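Local coordinates for dUTPase (Streptococcus mutans, PDB 3H6X), which probably hydrolyses dUTP to dUMP and diphosphate, as a trimeric member of the dUTPase family, at residues 29-34 with 116-121. Numbering follows the deposited sequence.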
loop_
_atom_site.group_PDB
_atom_site.type_symbol
_atom_site.label_atom_id
_atom_site.label_comp_id
_atom_site.label_asym_id
_atom_site.label_seq_id
_atom_site.Cartn_x
_atom_site.Cartn_y
_atom_site.Cartn_z
ATOM N N GLY B 29 -8.970 1.412 -10.362
ATOM C CA GLY B 29 -7.998 2.492 -10.462
ATOM C C GLY B 29 -8.091 3.347 -11.713
ATOM O O GLY B 29 -8.458 2.860 -12.788
ATOM N N TYR B 30 -7.771 4.627 -11.544
ATOM C CA TYR B 30 -7.647 5.609 -12.622
ATOM C C TYR B 30 -6.178 5.769 -12.915
ATOM O O TYR B 30 -5.387 6.002 -12.010
ATOM C CB TYR B 30 -8.230 6.961 -12.174
ATOM C CG TYR B 30 -9.733 6.902 -12.089
ATOM C CD1 TYR B 30 -10.364 6.447 -10.938
ATOM C CD2 TYR B 30 -10.525 7.258 -13.183
ATOM C CE1 TYR B 30 -11.744 6.347 -10.876
ATOM C CE2 TYR B 30 -11.906 7.164 -13.129
ATOM C CZ TYR B 30 -12.502 6.706 -11.974
ATOM O OH TYR B 30 -13.866 6.606 -11.902
ATOM N N ASP B 31 -5.797 5.636 -14.183
ATOM C CA ASP B 31 -4.366 5.627 -14.505
ATOM C C ASP B 31 -3.836 7.043 -14.699
ATOM O O ASP B 31 -4.181 7.710 -15.672
ATOM C CB ASP B 31 -4.110 4.769 -15.749
ATOM C CG ASP B 31 -4.442 3.294 -15.514
ATOM O OD1 ASP B 31 -4.028 2.750 -14.467
ATOM O OD2 ASP B 31 -5.088 2.681 -16.385
ATOM N N LEU B 32 -2.994 7.487 -13.766
ATOM C CA LEU B 32 -2.341 8.787 -13.868
ATOM C C LEU B 32 -1.107 8.673 -14.761
ATOM O O LEU B 32 -0.455 7.626 -14.821
ATOM C CB LEU B 32 -1.961 9.323 -12.472
ATOM C CG LEU B 32 -3.103 9.933 -11.651
ATOM C CD1 LEU B 32 -3.992 8.858 -11.045
ATOM C CD2 LEU B 32 -2.520 10.802 -10.539
ATOM N N LYS B 33 -0.799 9.755 -15.466
ATOM C CA LYS B 33 0.250 9.726 -16.481
ATOM C C LYS B 33 1.352 10.726 -16.160
ATOM O O LYS B 33 1.159 11.631 -15.356
ATOM C CB LYS B 33 -0.352 10.051 -17.847
ATOM C CG LYS B 33 -1.265 8.944 -18.392
ATOM C CD LYS B 33 -2.011 9.403 -19.646
ATOM C CE LYS B 33 -2.788 8.235 -20.262
ATOM N NZ LYS B 33 -3.590 8.681 -21.448
ATOM N N VAL B 34 2.511 10.528 -16.792
ATOM C CA VAL B 34 3.659 11.406 -16.649
ATOM C C VAL B 34 3.417 12.688 -17.423
ATOM O O VAL B 34 3.138 12.634 -18.604
ATOM C CB VAL B 34 4.924 10.679 -17.173
ATOM C CG1 VAL B 34 6.121 11.615 -17.155
ATOM C CG2 VAL B 34 5.192 9.429 -16.310
ATOM N N GLY B 116 3.035 11.271 -21.034
ATOM C CA GLY B 116 1.902 10.444 -21.421
ATOM C C GLY B 116 1.954 8.998 -20.955
ATOM O O GLY B 116 0.943 8.294 -21.015
ATOM N N GLU B 117 3.115 8.548 -20.479
ATOM C CA GLU B 117 3.235 7.173 -19.988
ATOM C C GLU B 117 2.478 7.024 -18.675
ATOM O O GLU B 117 2.537 7.907 -17.821
ATOM C CB GLU B 117 4.701 6.781 -19.769
ATOM C CG GLU B 117 5.447 6.401 -21.039
ATOM C CD GLU B 117 6.884 5.945 -20.778
ATOM O OE1 GLU B 117 7.362 6.031 -19.636
ATOM O OE2 GLU B 117 7.539 5.488 -21.732
ATOM N N ARG B 118 1.762 5.914 -18.507
ATOM C CA ARG B 118 1.041 5.694 -17.255
ATOM C C ARG B 118 2.022 5.320 -16.150
ATOM O O ARG B 118 2.942 4.535 -16.361
ATOM C CB ARG B 118 -0.030 4.614 -17.447
ATOM C CG ARG B 118 -1.095 5.041 -18.443
ATOM C CD ARG B 118 -2.118 3.942 -18.647
ATOM N NE ARG B 118 -1.594 2.863 -19.481
ATOM C CZ ARG B 118 -2.218 1.703 -19.651
ATOM N NH1 ARG B 118 -3.390 1.490 -19.054
ATOM N NH2 ARG B 118 -1.672 0.768 -20.423
ATOM N N VAL B 119 1.834 5.885 -14.971
ATOM C CA VAL B 119 2.849 5.754 -13.919
ATOM C C VAL B 119 2.289 5.220 -12.596
ATOM O O VAL B 119 2.930 4.399 -11.945
ATOM C CB VAL B 119 3.651 7.077 -13.713
ATOM C CG1 VAL B 119 2.742 8.217 -13.202
ATOM C CG2 VAL B 119 4.840 6.841 -12.770
ATOM N N VAL B 120 1.100 5.669 -12.199
ATOM C CA VAL B 120 0.488 5.115 -10.996
ATOM C C VAL B 120 -1.014 4.975 -11.215
ATOM O O VAL B 120 -1.543 5.520 -12.179
ATOM C CB VAL B 120 0.730 5.974 -9.721
ATOM C CG1 VAL B 120 2.211 5.972 -9.326
ATOM C CG2 VAL B 120 0.225 7.381 -9.936
ATOM N N GLN B 121 -1.693 4.205 -10.370
ATOM C CA GLN B 121 -3.151 4.151 -10.441
ATOM C C GLN B 121 -3.771 4.742 -9.183
ATOM O O GLN B 121 -3.304 4.500 -8.077
ATOM C CB GLN B 121 -3.635 2.729 -10.649
ATOM C CG GLN B 121 -3.168 1.742 -9.624
ATOM C CD GLN B 121 -3.440 0.301 -10.067
ATOM O OE1 GLN B 121 -4.530 -0.004 -10.509
ATOM N NE2 GLN B 121 -2.446 -0.570 -9.951
HETATM O O HOH W 1 -7.256 -0.860 -11.380
HETATM O O HOH W 2 -4.056 -0.265 -13.297
HETATM O O HOH W 3 -0.829 8.949 -23.052
#
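Gly116 N donates to Val34 O over 2.8 Å, almost straight at 174°, just past the paired ends of two antiparallel strands, 30-33 and 118-121, in the jelly-roll barrel of the dUTPases. The pair is a worked example of a beta bulge. Leu32 lies opposite Val120, with a bond from Leu32 N to Val120 O, yet the next residue, Lys33, faces Arg118, so the register shifts by one and Val119 is the extra residue. Its N still bonds Leu32 O, Val119 N to Leu32 O being 2.9 Å, in the carbonyl plane. Backbone bonds continue past the strand ends, where Val34 N donates to Glu117 O. Arg118, Lys33, Asp31 and Gln121 share one face. The methylenes of Arg118 run across those of Lys33, and Arg118 CD rests 3.6 Å from Asp31 CB; a bend at chi3 (-76°) then turns the guanidinium so that Asp31 OD2 lies at its edge. The hydrogen bond within this salt bridge is weak, Arg118 NH1 to Asp31 OD2 being 3.4 Å with the two planes 82° apart, and Arg118 NH1 has a second carboxylate partner in Glu23. The other face is apolar: Leu32 meets Val120, which packs on Ala101 of strand 100-105. At the far end the extended Lys33 chain passes Gly116 O, 3.4 Å from Lys33 CD, and one water joins Gly116 O weakly to Lys33 NZ, which also bonds Asn17 O.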